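Local atomic coordinates of probable ABC transporter phosphite binding protein PhnD1 (Prochlorococcus marinus str. MIT 9301, PDB entry 5LQ5), a protein that binds inorganic phosphite strongly in the periplasm, with very weak affinity for methylphosphonate and phosphate, and probably delivers it to an ABC transporter. Residues A[45-48]-A[49-53]; A[141-144]-A[145-148]; A[155-158]-A[159-162]; A[176-179]-A[180-184]. All coordinates share one frame; numbering follows the deposited sequence.

Interaction 1: residues A[45-48]-A[49-53]; sequences NYIA and AVTGF. With PO3 (phosphite ion), chain B.
The ring of Tyr46 meets the phosphite ion at its edge: O2 of the ion lies in the ring plane, and O3, near that plane, takes a hydrogen bond from Tyr46 OH at 2.6 Å. The ring stands at the first turn of helix 46-54, with CG anti to the carbonyl carbon (chi1 -79°), which carries the hydroxyl to the phosphite. A phenylalanine in its place would probably leave phosphite O3 without its hydroxyl donor from this helix. Just before Tyr46, Asn45 is the N-cap: its OD1 accepts from Ala48 N at 2.8 Å, almost in line with the amide C=O, while its backbone O takes Ala49 N. Within the first turn, Ile47 O accepts from Thr51 N, four residues on, at 2.8 Å; in one of the two conformers of Thr51, OG1 also reaches this oxygen, at 3.2 Å, and the side chains of Ile47 and Thr51 then run side by side. Ala48 O receives Gly52 N at 2.8 Å and continues the helical pattern. Helix 46-54 is held to its lobe by Ala49 and Val50 against Phe63 of strand 60-63, by Phe53 against Val61 of that strand, and by Val50 against helix 65-74; Tyr46 itself touches the loop residues Ile11, Asp13 and Ser123.

Interaction 2: residues A[141-144]-A[145-148]; sequences GVEI and KHFK
His146 turns back on Glu143, and the two residues are joined by a reciprocal pair of hydrogen bonds. Glu143 N donates to His146 ND1 at 3.0 Å, nearly straight at the hydrogen (167°) but 29° out of the imidazole plane; His146 N returns a bond to Glu143 O at 2.9 Å. The ring gets there because CG lies anti to the carbonyl carbon (chi1 -64°), which folds the imidazole over the turn. Val142 CA sits at its edge, in plane, and Lys145 CG lies over one face toward the rim, 4.1 Å above the plane.

A further turn bond runs from Phe147 N to Ile144 O at 3.1 Å. Val142 and Phe147 cross at about a right angle, with Val142 CG1 4.1 Å from Phe147 CE1. Glu143 and Lys145 extend side by side in the same direction, yet Glu143 OE2 and Lys145 NZ stay 4.1 Å apart, beyond a salt bridge.

Farther out, Gly141 ends helix 127-139 in a Schellman motif, its positive phi closing the helix ahead of the 3-10 turn that starts at Ile144. Phe147 stacks on Phe119 and also packs on Leu137, whereas the His146 backbone is hydrogen-bonded to Asn116.

Since ND1 accepts a backbone N-H, it is probably unprotonated, consistent with a neutral imidazole that carries its proton on NE2. The loose Glu143-Lys145 pair is likely to add only a mild attraction at the surface.

Interaction 3: residues A[155-158]-A[159-162]; sequences SGSH and DATI
Ser157 caps helix 158-167: its OG accepts from Ala160 N at 2.9 Å with the N-H pointing well at it (158°). An alanine at Ser157 would remove this oxygen and would probably leave the Ala160 N-H without its capping acceptor. Ala160 CB packs 3.4 Å from Ser157 OG, the oxygen that caps its own N-H. Backbone bonds take up the helix behind the cap, Thr161 N to Ser157 O at 3.0 Å and Ile162 N to His158 O at 3.2 Å.

Hydroxyls form a second group. Thr161 OG1 makes close polar approaches to Ser155 OG, at 2.7 Å, and to Ser157 O, at 3.0 Å. Its torsion, OG1 anti to the carbonyl carbon (chi1 -61°), turns the hydroxyl back toward the incoming loop.

A water joins the third group, 3.0 Å from His158 ND1 and 2.8 Å from Thr161 OG1, and so links the imidazole to the hydroxyl. The other ring nitrogen, His158 NE2, is hydrogen-bonded to phosphite O3, and the water-held ND1 probably helps to fix the turn of the ring.

Asp159 reaches out of the turn, its OD2 accepting from Asn15 N. The helix start packs against the neighbouring strands 119-121, through Thr120 to Ser155 and Thr161, and 172-176, through Leu175 to His158 and Ile162.

Interaction 4: residues A[176-179]-A[180-184]; sequences NKQV and WENNL
Val179 O is gripped twice by Asn183, whose backbone N and side-chain ND2 each lie 3.0 Å away and arrive from opposite faces of the carbonyl plane. The ND2 bond is nearly straight (163°) and runs close to the plane of the donor amide. Val179 and Asn183 point the same way, side by side, with Val179 CG1 3.5 Å from Asn183 ND2, and ND2 also donates to Asp159 OD1, so the amide is held from two sides.

A salt bridge spans the next flank of the helix. Lys177 NZ meets Glu181 OE2 at 2.7 Å on the syn side of the carboxylate, 16° out of its plane. The lysine is extended until the last bend (chi4 -80°), which brings NZ over to the acid, and its CG and CE also lie against OE2. Next to it, Gln178 NE2 makes a weak bond of 3.4 Å to Asn182 OD1, the two amide planes being well turned from each other; Asn182 ND2 has a firmer partner in Asn248.

At the first turn Asn176 OD1 accepts from Val179 N at 3.0 Å, from above its carbonyl plane, while Asn176 ND2 donates to Tyr206 OH, a pocket residue. Trp180 packs on Val93 and Val95 of strand 92-97, and Leu184 CD2 lies 3.3 Å above the plane of the indole, offset toward the rim.

This is a strand-to-helix junction with an asparagine N-cap and i to i+4 side-chain pairs beyond it, the side chain of Asn176 lying about 5 Å from the phosphite in the cleft of a periplasmic binding protein.

From the N terminus the four contacts follow in series, each a local turn; none nests in or crosses another. Interaction 1 opens helix 46-54 on the lobe built round the six-stranded sheet, while interactions 2, 3 and 4 belong with the five-stranded sheet of the other lobe. Interaction 2 closes the turn after helix 127-139, about 15 Å from interaction 1 at the nearest atoms, and lies far from the ion. Interactions 1 and 3 meet across the cleft, where Tyr46 and His158 both bond phosphite O3. Interactions 3 and 4 touch directly, tying helix 158-167 to helix 177-186 through Asp159 and Asn183.

Interaction 1: residues A[45-48]-A[49-53]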
ATOM      1  N   ASN A  45       3.997   4.534 -11.116  1.00 16.55           N
ATOM      2  CA  ASN A  45       2.806   4.893 -10.311  1.00 17.26           C
ATOM      3  C   ASN A  45       1.925   3.662 -10.072  1.00 15.23           C
ATOM      4  O   ASN A  45       2.248   2.563 -10.547  1.00 15.84           O
ATOM      5  CB  ASN A  45       2.060   6.078 -10.927  1.00 17.62           C
ATOM      6  CG  ASN A  45       1.545   5.810 -12.330  1.00 19.01           C
ATOM      7  OD1 ASN A  45       1.181   4.676 -12.679  1.00 20.29           O
ATOM      8  ND2 ASN A  45       1.529   6.846 -13.157  1.00 24.17           N
ATOM      9  N   TYR A  46       0.856   3.827  -9.284  1.00 15.32           N
ATOM     10  CA  TYR A  46       0.003   2.693  -8.954  1.00 16.87           C
ATOM     11  C   TYR A  46      -0.675   2.116 -10.198  1.00 16.69           C
ATOM     12  O   TYR A  46      -0.825   0.921 -10.300  1.00 17.55           O
ATOM     13  CB  TYR A  46      -1.068   3.073  -7.960  1.00 16.01           C
ATOM     14  CG  TYR A  46      -0.675   3.175  -6.471  1.00 14.05           C
ATOM     15  CD1 TYR A  46      -1.491   2.622  -5.483  1.00 15.41           C
ATOM     16  CD2 TYR A  46       0.443   3.871  -6.046  1.00 15.52           C
ATOM     17  CE1 TYR A  46      -1.189   2.753  -4.157  1.00 15.46           C
ATOM     18  CE2 TYR A  46       0.711   4.064  -4.701  1.00 16.46           C
ATOM     19  CZ  TYR A  46      -0.089   3.484  -3.750  1.00 17.20           C
ATOM     20  OH  TYR A  46       0.168   3.633  -2.398  1.00 17.24           O
ATOM     21  N   ILE A  47      -1.070   2.982 -11.137  1.00 15.93           N
ATOM     22  CA  ILE A  47      -1.726   2.496 -12.344  1.00 18.56           C
ATOM     23  C   ILE A  47      -0.783   1.592 -13.112  1.00 18.70           C
ATOM     24  O   ILE A  47      -1.191   0.566 -13.639  1.00 18.42           O
ATOM     25  CB  ILE A  47      -2.250   3.647 -13.208  1.00 20.59           C
ATOM     26  CG1 ILE A  47      -3.471   4.236 -12.554  1.00 24.73           C
ATOM     27  CG2 ILE A  47      -2.595   3.178 -14.617  1.00 24.20           C
ATOM     28  CD1 ILE A  47      -3.906   5.569 -13.155  1.00 33.55           C
ATOM     29  N   ALA A  48       0.472   1.986 -13.166  1.00 17.71           N
ATOM     30  CA  ALA A  48       1.497   1.210 -13.895  1.00 17.71           C
ATOM     31  C   ALA A  48       1.698  -0.186 -13.278  1.00 17.18           C
ATOM     32  O   ALA A  48       2.082  -1.137 -13.972  1.00 18.99           O
ATOM     33  CB  ALA A  48       2.816   1.958 -13.974  1.00 20.59           C
ATOM     34  N   ALA A  49       1.516  -0.296 -11.975  1.00 18.02           N
ATOM     35  CA  ALA A  49       1.593  -1.606 -11.322  1.00 16.80           C
ATOM     36  C   ALA A  49       0.458  -2.528 -11.779  1.00 16.64           C
ATOM     37  O   ALA A  49       0.676  -3.689 -12.138  1.00 18.60           O
ATOM     38  CB  ALA A  49       1.616  -1.437  -9.813  1.00 17.94           C
ATOM     39  N   VAL A  50      -0.746  -1.959 -11.826  1.00 16.58           N
ATOM     40  CA  VAL A  50      -1.921  -2.694 -12.289  1.00 17.82           C
ATOM     41  C   VAL A  50      -1.760  -3.063 -13.774  1.00 19.03           C
ATOM     42  O   VAL A  50      -1.953  -4.220 -14.188  1.00 19.64           O
ATOM     43  CB  VAL A  50      -3.216  -1.921 -12.041  1.00 18.61           C
ATOM     44  CG1 VAL A  50      -4.385  -2.711 -12.650  1.00 21.61           C
ATOM     45  CG2 VAL A  50      -3.429  -1.722 -10.539  1.00 19.56           C
ATOM     46  N   THR A  51      -1.387  -2.088 -14.571  1.00 19.40           N
ATOM     47  CA  THR A  51      -1.307  -2.343 -16.023  1.00 20.55           C
ATOM     48  C   THR A  51      -0.111  -3.278 -16.367  1.00 21.08           C
ATOM     49  O   THR A  51      -0.201  -4.115 -17.219  1.00 22.91           O
ATOM     50  CB  THR A  51      -1.183  -0.993 -16.765  0.50 21.71           C
ATOM     51  OG1 THR A  51      -2.355  -0.210 -16.483  0.50 18.60           O
ATOM     52  CG2 THR A  51      -0.997  -1.183 -18.284  0.50 28.42           C
ATOM     53  N   GLY A  52       0.988  -3.167 -15.644  1.00 19.35           N
ATOM     54  CA  GLY A  52       2.143  -4.067 -15.850  1.00 20.30           C
ATOM     55  C   GLY A  52       1.771  -5.512 -15.506  1.00 22.26           C
ATOM     56  O   GLY A  52       2.231  -6.482 -16.108  1.00 22.48           O
ATOM     57  N   PHE A  53       0.902  -5.654 -14.521  1.00 20.74           N
ATOM     58  CA  PHE A  53       0.407  -6.988 -14.144  1.00 20.03           C
ATOM     59  C   PHE A  53      -0.503  -7.502 -15.267  1.00 20.35           C
ATOM     60  O   PHE A  53      -0.322  -8.626 -15.739  1.00 23.22           O
ATOM     61  CB  PHE A  53      -0.290  -6.970 -12.791  1.00 18.64           C
ATOM     62  CG  PHE A  53      -0.636  -8.324 -12.267  1.00 18.44           C
ATOM     63  CD1 PHE A  53       0.323  -9.121 -11.647  1.00 17.80           C
ATOM     64  CD2 PHE A  53      -1.890  -8.851 -12.460  1.00 20.90           C
ATOM     65  CE1 PHE A  53      -0.007 -10.385 -11.187  1.00 19.64           C
ATOM     66  CE2 PHE A  53      -2.216 -10.113 -12.021  1.00 22.25           C
ATOM     67  CZ  PHE A  53      -1.272 -10.893 -11.398  1.00 21.84           C
TER
HETATM   68  P   PO3 B 401      -2.173   1.259  -0.232  1.00 16.36           P
HETATM   69  O1  PO3 B 401      -2.765   1.388   1.211  1.00 15.81           O
HETATM   70  O2  PO3 B 401      -3.229   0.855  -1.340  1.00 17.20           O
HETATM   71  O3  PO3 B 401      -1.384   2.537  -0.632  1.00 16.06           O

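Interaction 2: residues A[141-144]-A[145-148]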
ATOM      1  N   GLY A 141     -19.286  13.914   7.065  1.00 24.55           N
ATOM      2  CA  GLY A 141     -19.878  15.013   6.288  1.00 30.86           C
ATOM      3  C   GLY A 141     -18.908  15.893   5.540  1.00 27.59           C
ATOM      4  O   GLY A 141     -19.295  16.975   5.085  1.00 31.90           O
ATOM      5  N   VAL A 142     -17.659  15.415   5.407  1.00 24.63           N
ATOM      6  CA  VAL A 142     -16.608  16.139   4.680  1.00 22.92           C
ATOM      7  C   VAL A 142     -16.457  15.515   3.284  1.00 23.82           C
ATOM      8  O   VAL A 142     -16.223  14.294   3.158  1.00 26.33           O
ATOM      9  CB  VAL A 142     -15.245  16.163   5.414  1.00 21.43           C
ATOM     10  CG1 VAL A 142     -14.256  17.053   4.674  1.00 23.63           C
ATOM     11  CG2 VAL A 142     -15.427  16.608   6.870  1.00 29.57           C
ATOM     12  N   GLU A 143     -16.549  16.371   2.265  1.00 23.10           N
ATOM     13  CA  GLU A 143     -16.337  15.998   0.857  1.00 24.34           C
ATOM     14  C   GLU A 143     -15.155  16.797   0.334  1.00 26.17           C
ATOM     15  O   GLU A 143     -14.790  17.866   0.879  1.00 23.46           O
ATOM     16  CB  GLU A 143     -17.581  16.274   0.000  1.00 29.09           C
ATOM     17  CG  GLU A 143     -18.795  15.461   0.437  1.00 29.87           C
ATOM     18  CD  GLU A 143     -20.022  15.697  -0.416  1.00 48.30           C
ATOM     19  OE1 GLU A 143     -19.962  15.453  -1.639  1.00 53.14           O
ATOM     20  OE2 GLU A 143     -21.056  16.098   0.145  1.00 50.84           O
ATOM     21  N   ILE A 144     -14.568  16.315  -0.750  1.00 21.52           N
ATOM     22  CA  ILE A 144     -13.422  17.010  -1.383  1.00 22.90           C
ATOM     23  C   ILE A 144     -13.695  18.503  -1.684  1.00 24.74           C
ATOM     24  O   ILE A 144     -12.823  19.369  -1.494  1.00 24.23           O
ATOM     25  CB  ILE A 144     -12.933  16.254  -2.647  1.00 23.70           C
ATOM     26  CG1 ILE A 144     -12.302  14.943  -2.195  1.00 27.38           C
ATOM     27  CG2 ILE A 144     -11.943  17.086  -3.453  1.00 26.13           C
ATOM     28  CD1 ILE A 144     -11.985  13.971  -3.317  1.00 29.66           C
ATOM     29  N   LYS A 145     -14.901  18.805  -2.133  1.00 24.98           N
ATOM     30  CA  LYS A 145     -15.268  20.188  -2.429  1.00 27.48           C
ATOM     31  C   LYS A 145     -15.195  21.159  -1.224  1.00 25.57           C
ATOM     32  O   LYS A 145     -15.192  22.360  -1.398  1.00 27.31           O
ATOM     33  CB  LYS A 145     -16.662  20.246  -3.032  1.00 31.11           C
ATOM     34  CG  LYS A 145     -17.751  19.866  -2.038  1.00 33.10           C
ATOM     35  CD  LYS A 145     -19.104  19.970  -2.690  1.00 36.07           C
ATOM     36  CE  LYS A 145     -20.169  19.740  -1.649  1.00 38.89           C
ATOM     37  NZ  LYS A 145     -21.427  19.359  -2.352  1.00 55.80           N
ATOM     38  N   HIS A 146     -15.132  20.615  -0.019  1.00 22.04           N
ATOM     39  CA  HIS A 146     -15.026  21.422   1.220  1.00 24.70           C
ATOM     40  C   HIS A 146     -13.622  21.876   1.567  1.00 27.06           C
ATOM     41  O   HIS A 146     -13.430  22.673   2.474  1.00 25.18           O
ATOM     42  CB  HIS A 146     -15.594  20.669   2.405  1.00 24.96           C
ATOM     43  CG  HIS A 146     -17.061  20.392   2.280  1.00 26.42           C
ATOM     44  ND1 HIS A 146     -17.624  19.188   2.627  1.00 29.96           N
ATOM     45  CD2 HIS A 146     -18.081  21.162   1.823  1.00 35.27           C
ATOM     46  CE1 HIS A 146     -18.928  19.228   2.415  1.00 35.82           C
ATOM     47  NE2 HIS A 146     -19.230  20.411   1.914  1.00 41.62           N
ATOM     48  N   PHE A 147     -12.635  21.306   0.909  1.00 23.68           N
ATOM     49  CA  PHE A 147     -11.263  21.720   1.125  1.00 24.94           C
ATOM     50  C   PHE A 147     -10.967  23.043   0.446  1.00 27.05           C
ATOM     51  O   PHE A 147     -11.675  23.447  -0.484  1.00 25.29           O
ATOM     52  CB  PHE A 147     -10.302  20.626   0.668  1.00 20.08           C
ATOM     53  CG  PHE A 147     -10.409  19.330   1.470  1.00 20.31           C
ATOM     54  CD1 PHE A 147     -10.410  19.332   2.860  1.00 20.98           C
ATOM     55  CD2 PHE A 147     -10.460  18.105   0.822  1.00 18.92           C
ATOM     56  CE1 PHE A 147     -10.483  18.155   3.578  1.00 22.81           C
ATOM     57  CE2 PHE A 147     -10.513  16.927   1.537  1.00 22.87           C
ATOM     58  CZ  PHE A 147     -10.529  16.949   2.913  1.00 24.17           C
ATOM     59  N   LYS A 148      -9.918  23.701   0.939  1.00 25.59           N
ATOM     60  CA  LYS A 148      -9.382  24.929   0.333  1.00 29.70           C
ATOM     61  C   LYS A 148      -9.109  24.629  -1.154  1.00 31.79           C
ATOM     62  O   LYS A 148      -8.448  23.635  -1.496  1.00 37.20           O
ATOM     63  CB  LYS A 148      -8.128  25.418   1.112  1.00 36.65           C
ATOM     64  CG  LYS A 148      -7.553  26.773   0.704  1.00 48.03           C
ATOM     65  CD  LYS A 148      -8.464  27.926   1.075  1.00 45.37           C
ATOM     66  CE  LYS A 148      -8.353  28.336   2.528  1.00 41.99           C
ATOM     67  NZ  LYS A 148      -9.334  29.424   2.831  1.00 43.66           N
TER

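Interaction 3: residues A[155-158]-A[159-162]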
ATOM      1  N   SER A 155      -0.730  12.882  -3.743  1.00 16.09           N
ATOM      2  CA  SER A 155       0.720  12.964  -3.694  1.00 17.32           C
ATOM      3  C   SER A 155       1.400  11.809  -4.412  1.00 19.45           C
ATOM      4  O   SER A 155       2.560  11.912  -4.771  1.00 21.15           O
ATOM      5  CB  SER A 155       1.178  12.933  -2.223  1.00 15.92           C
ATOM      6  OG  SER A 155       1.084  11.611  -1.750  1.00 17.13           O
ATOM      7  N   GLY A 156       0.683  10.694  -4.563  1.00 16.71           N
ATOM      8  CA  GLY A 156       1.236   9.475  -5.146  1.00 18.50           C
ATOM      9  C   GLY A 156       1.899   8.459  -4.253  1.00 16.95           C
ATOM     10  O   GLY A 156       2.144   7.332  -4.652  1.00 19.05           O
ATOM     11  N   SER A 157       2.220   8.850  -3.036  1.00 16.09           N
ATOM     12  CA  SER A 157       2.886   7.906  -2.128  1.00 16.62           C
ATOM     13  C   SER A 157       2.756   8.387  -0.699  1.00 16.78           C
ATOM     14  O   SER A 157       2.564   9.579  -0.428  1.00 16.36           O
ATOM     15  CB  SER A 157       4.359   7.714  -2.481  1.00 20.14           C
ATOM     16  OG  SER A 157       5.231   8.587  -1.749  1.00 20.68           O
ATOM     17  N   HIS A 158       2.908   7.444   0.226  1.00 16.53           N
ATOM     18  CA  HIS A 158       2.782   7.793   1.647  1.00 16.65           C
ATOM     19  C   HIS A 158       3.952   8.684   2.092  1.00 17.46           C
ATOM     20  O   HIS A 158       3.771   9.605   2.911  1.00 17.96           O
ATOM     21  CB  HIS A 158       2.651   6.554   2.506  1.00 18.56           C
ATOM     22  CG  HIS A 158       1.506   5.698   2.098  1.00 15.70           C
ATOM     23  ND1 HIS A 158       0.214   6.172   2.042  1.00 16.86           N
ATOM     24  CD2 HIS A 158       1.476   4.448   1.574  1.00 18.32           C
ATOM     25  CE1 HIS A 158      -0.571   5.223   1.564  1.00 16.87           C
ATOM     26  NE2 HIS A 158       0.164   4.160   1.297  1.00 17.86           N
ATOM     27  N   ASP A 159       5.151   8.406   1.581  1.00 16.96           N
ATOM     28  CA  ASP A 159       6.332   9.274   1.929  1.00 16.98           C
ATOM     29  C   ASP A 159       6.110  10.693   1.375  1.00 18.89           C
ATOM     30  O   ASP A 159       6.385  11.698   2.044  1.00 20.32           O
ATOM     31  CB  ASP A 159       7.647   8.704   1.427  1.00 19.03           C
ATOM     32  CG  ASP A 159       8.133   7.514   2.217  1.00 20.61           C
ATOM     33  OD1 ASP A 159       7.752   7.342   3.411  1.00 26.49           O
ATOM     34  OD2 ASP A 159       8.972   6.790   1.625  1.00 22.53           O
ATOM     35  N   ALA A 160       5.530  10.770   0.169  1.00 16.94           N
ATOM     36  CA  ALA A 160       5.291  12.086  -0.424  1.00 16.63           C
ATOM     37  C   ALA A 160       4.217  12.907   0.302  1.00 16.48           C
ATOM     38  O   ALA A 160       4.327  14.121   0.394  1.00 18.60           O
ATOM     39  CB  ALA A 160       4.968  11.980  -1.892  1.00 18.09           C
ATOM     40  N   THR A 161       3.221  12.225   0.867  1.00 15.67           N
ATOM     41  CA  THR A 161       2.196  12.889   1.666  1.00 16.98           C
ATOM     42  C   THR A 161       2.817  13.529   2.908  1.00 18.69           C
ATOM     43  O   THR A 161       2.595  14.675   3.187  1.00 17.84           O
ATOM     44  CB  THR A 161       1.112  11.887   2.072  1.00 15.68           C
ATOM     45  OG1 THR A 161       0.520  11.383   0.880  1.00 17.52           O
ATOM     46  CG2 THR A 161       0.065  12.487   2.943  1.00 18.17           C
ATOM     47  N   ILE A 162       3.653  12.748   3.597  1.00 18.43           N
ATOM     48  CA  ILE A 162       4.362  13.257   4.787  1.00 17.90           C
ATOM     49  C   ILE A 162       5.158  14.510   4.383  1.00 19.97           C
ATOM     50  O   ILE A 162       5.104  15.528   5.062  1.00 20.09           O
ATOM     51  CB  ILE A 162       5.298  12.185   5.387  1.00 20.09           C
ATOM     52  CG1 ILE A 162       4.471  11.084   6.049  1.00 20.11           C
ATOM     53  CG2 ILE A 162       6.295  12.821   6.358  1.00 23.58           C
ATOM     54  CD1 ILE A 162       5.278   9.828   6.366  1.00 23.30           C
TER
HETATM   55  O   HOH W   1      -0.772   8.954   1.568  1.00 16.15           O

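Interaction 4: residues A[176-179]-A[180-184]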
ATOM      1  N   ASN A 176      -0.926   5.688   5.157  1.00 16.97           N
ATOM      2  CA  ASN A 176      -0.575   4.391   5.779  1.00 18.37           C
ATOM      3  C   ASN A 176       0.016   4.616   7.199  1.00 21.02           C
ATOM      4  O   ASN A 176       1.013   5.306   7.359  1.00 20.30           O
ATOM      5  CB  ASN A 176       0.432   3.742   4.828  1.00 18.30           C
ATOM      6  CG  ASN A 176       1.020   2.449   5.315  1.00 20.04           C
ATOM      7  OD1 ASN A 176       1.305   2.286   6.499  1.00 22.47           O
ATOM      8  ND2 ASN A 176       1.253   1.520   4.391  1.00 20.92           N
ATOM      9  N   LYS A 177      -0.565   3.997   8.216  1.00 20.20           N
ATOM     10  CA  LYS A 177      -0.137   4.243   9.635  1.00 21.55           C
ATOM     11  C   LYS A 177       1.270   3.665   9.904  1.00 21.70           C
ATOM     12  O   LYS A 177       2.077   4.265  10.615  1.00 24.72           O
ATOM     13  CB  LYS A 177      -1.152   3.644  10.615  1.00 23.32           C
ATOM     14  CG  LYS A 177      -0.719   3.715  12.087  1.00 24.21           C
ATOM     15  CD  LYS A 177      -1.926   3.397  12.961  1.00 30.55           C
ATOM     16  CE  LYS A 177      -1.613   3.512  14.449  1.00 40.99           C
ATOM     17  NZ  LYS A 177      -0.916   2.297  14.931  1.00 52.17           N
ATOM     18  N   GLN A 178       1.563   2.504   9.312  1.00 22.44           N
ATOM     19  CA  GLN A 178       2.915   1.893   9.421  1.00 25.70           C
ATOM     20  C   GLN A 178       4.027   2.784   8.850  1.00 25.93           C
ATOM     21  O   GLN A 178       5.096   2.906   9.405  1.00 26.27           O
ATOM     22  CB  GLN A 178       2.964   0.508   8.750  1.00 35.36           C
ATOM     23  CG  GLN A 178       4.197  -0.301   9.097  1.00 51.06           C
ATOM     24  CD  GLN A 178       4.205  -0.739  10.557  1.00 41.19           C
ATOM     25  OE1 GLN A 178       3.308  -1.451  10.987  1.00 59.66           O
ATOM     26  NE2 GLN A 178       5.217  -0.309  11.319  1.00 65.43           N
ATOM     27  N   VAL A 179       3.741   3.429   7.731  1.00 23.61           N
ATOM     28  CA  VAL A 179       4.703   4.315   7.094  1.00 22.01           C
ATOM     29  C   VAL A 179       4.932   5.550   7.982  1.00 25.07           C
ATOM     30  O   VAL A 179       6.054   6.007   8.145  1.00 25.41           O
ATOM     31  CB  VAL A 179       4.291   4.720   5.655  1.00 21.92           C
ATOM     32  CG1 VAL A 179       5.199   5.805   5.103  1.00 23.97           C
ATOM     33  CG2 VAL A 179       4.356   3.518   4.716  1.00 21.44           C
ATOM     34  N   TRP A 180       3.853   6.079   8.543  1.00 21.65           N
ATOM     35  CA  TRP A 180       3.922   7.206   9.460  1.00 24.96           C
ATOM     36  C   TRP A 180       4.841   6.859  10.646  1.00 26.26           C
ATOM     37  O   TRP A 180       5.785   7.589  10.966  1.00 26.35           O
ATOM     38  CB  TRP A 180       2.535   7.567   9.954  1.00 23.66           C
ATOM     39  CG  TRP A 180       2.496   8.434  11.177  1.00 24.11           C
ATOM     40  CD1 TRP A 180       2.037   8.070  12.420  1.00 27.14           C
ATOM     41  CD2 TRP A 180       2.918   9.802  11.285  1.00 21.66           C
ATOM     42  NE1 TRP A 180       2.150   9.136  13.291  1.00 28.03           N
ATOM     43  CE2 TRP A 180       2.681  10.210  12.619  1.00 25.06           C
ATOM     44  CE3 TRP A 180       3.467  10.727  10.382  1.00 25.89           C
ATOM     45  CZ2 TRP A 180       2.990  11.504  13.076  1.00 34.02           C
ATOM     46  CZ3 TRP A 180       3.783  12.009  10.840  1.00 27.62           C
ATOM     47  CH2 TRP A 180       3.543  12.380  12.186  1.00 29.19           C
ATOM     48  N   GLU A 181       4.596   5.694  11.236  1.00 28.22           N
ATOM     49  CA  GLU A 181       5.440   5.229  12.382  1.00 30.03           C
ATOM     50  C   GLU A 181       6.905   4.993  12.021  1.00 32.69           C
ATOM     51  O   GLU A 181       7.788   5.347  12.784  1.00 37.61           O
ATOM     52  CB  GLU A 181       4.822   3.987  13.026  1.00 32.62           C
ATOM     53  CG  GLU A 181       3.524   4.311  13.747  1.00 34.53           C
ATOM     54  CD  GLU A 181       2.714   3.092  14.147  1.00 66.20           C
ATOM     55  OE1 GLU A 181       3.192   1.947  13.989  1.00 77.26           O
ATOM     56  OE2 GLU A 181       1.574   3.290  14.628  1.00 48.33           O
ATOM     57  N   ASN A 182       7.158   4.382  10.869  1.00 31.13           N
ATOM     58  CA  ASN A 182       8.541   4.183  10.359  1.00 40.74           C
ATOM     59  C   ASN A 182       9.309   5.483  10.201  1.00 41.93           C
ATOM     60  O   ASN A 182      10.487   5.562  10.500  1.00 43.13           O
ATOM     61  CB  ASN A 182       8.551   3.458   9.010  1.00 39.29           C
ATOM     62  CG  ASN A 182       8.142   2.025   9.129  1.00 41.81           C
ATOM     63  OD1 ASN A 182       7.867   1.534  10.220  1.00 42.15           O
ATOM     64  ND2 ASN A 182       8.055   1.349   8.000  1.00 40.77           N
ATOM     65  N   ASN A 183       8.623   6.496   9.701  1.00 32.26           N
ATOM     66  CA  ASN A 183       9.247   7.814   9.477  1.00 30.46           C
ATOM     67  C   ASN A 183       9.525   8.540  10.795  1.00 31.09           C
ATOM     68  O   ASN A 183      10.559   9.157  10.977  1.00 36.84           O
ATOM     69  CB  ASN A 183       8.401   8.671   8.564  1.00 29.38           C
ATOM     70  CG  ASN A 183       8.707   8.428   7.140  1.00 33.49           C
ATOM     71  OD1 ASN A 183       9.648   8.989   6.634  1.00 45.37           O
ATOM     72  ND2 ASN A 183       7.931   7.580   6.477  1.00 32.61           N
ATOM     73  N   LEU A 184       8.581   8.422  11.706  1.00 29.33           N
ATOM     74  CA  LEU A 184       8.643   9.039  13.033  1.00 43.71           C
ATOM     75  C   LEU A 184       9.840   8.586  13.855  1.00 68.28           C
ATOM     76  O   LEU A 184      10.371   9.333  14.670  1.00 55.60           O
ATOM     77  CB  LEU A 184       7.365   8.708  13.779  1.00 46.64           C
ATOM     78  CG  LEU A 184       6.808   9.666  14.807  1.00 62.94           C
ATOM     79  CD1 LEU A 184       6.951  11.126  14.396  1.00 55.74           C
ATOM     80  CD2 LEU A 184       5.347   9.276  14.991  1.00 61.55           C
TER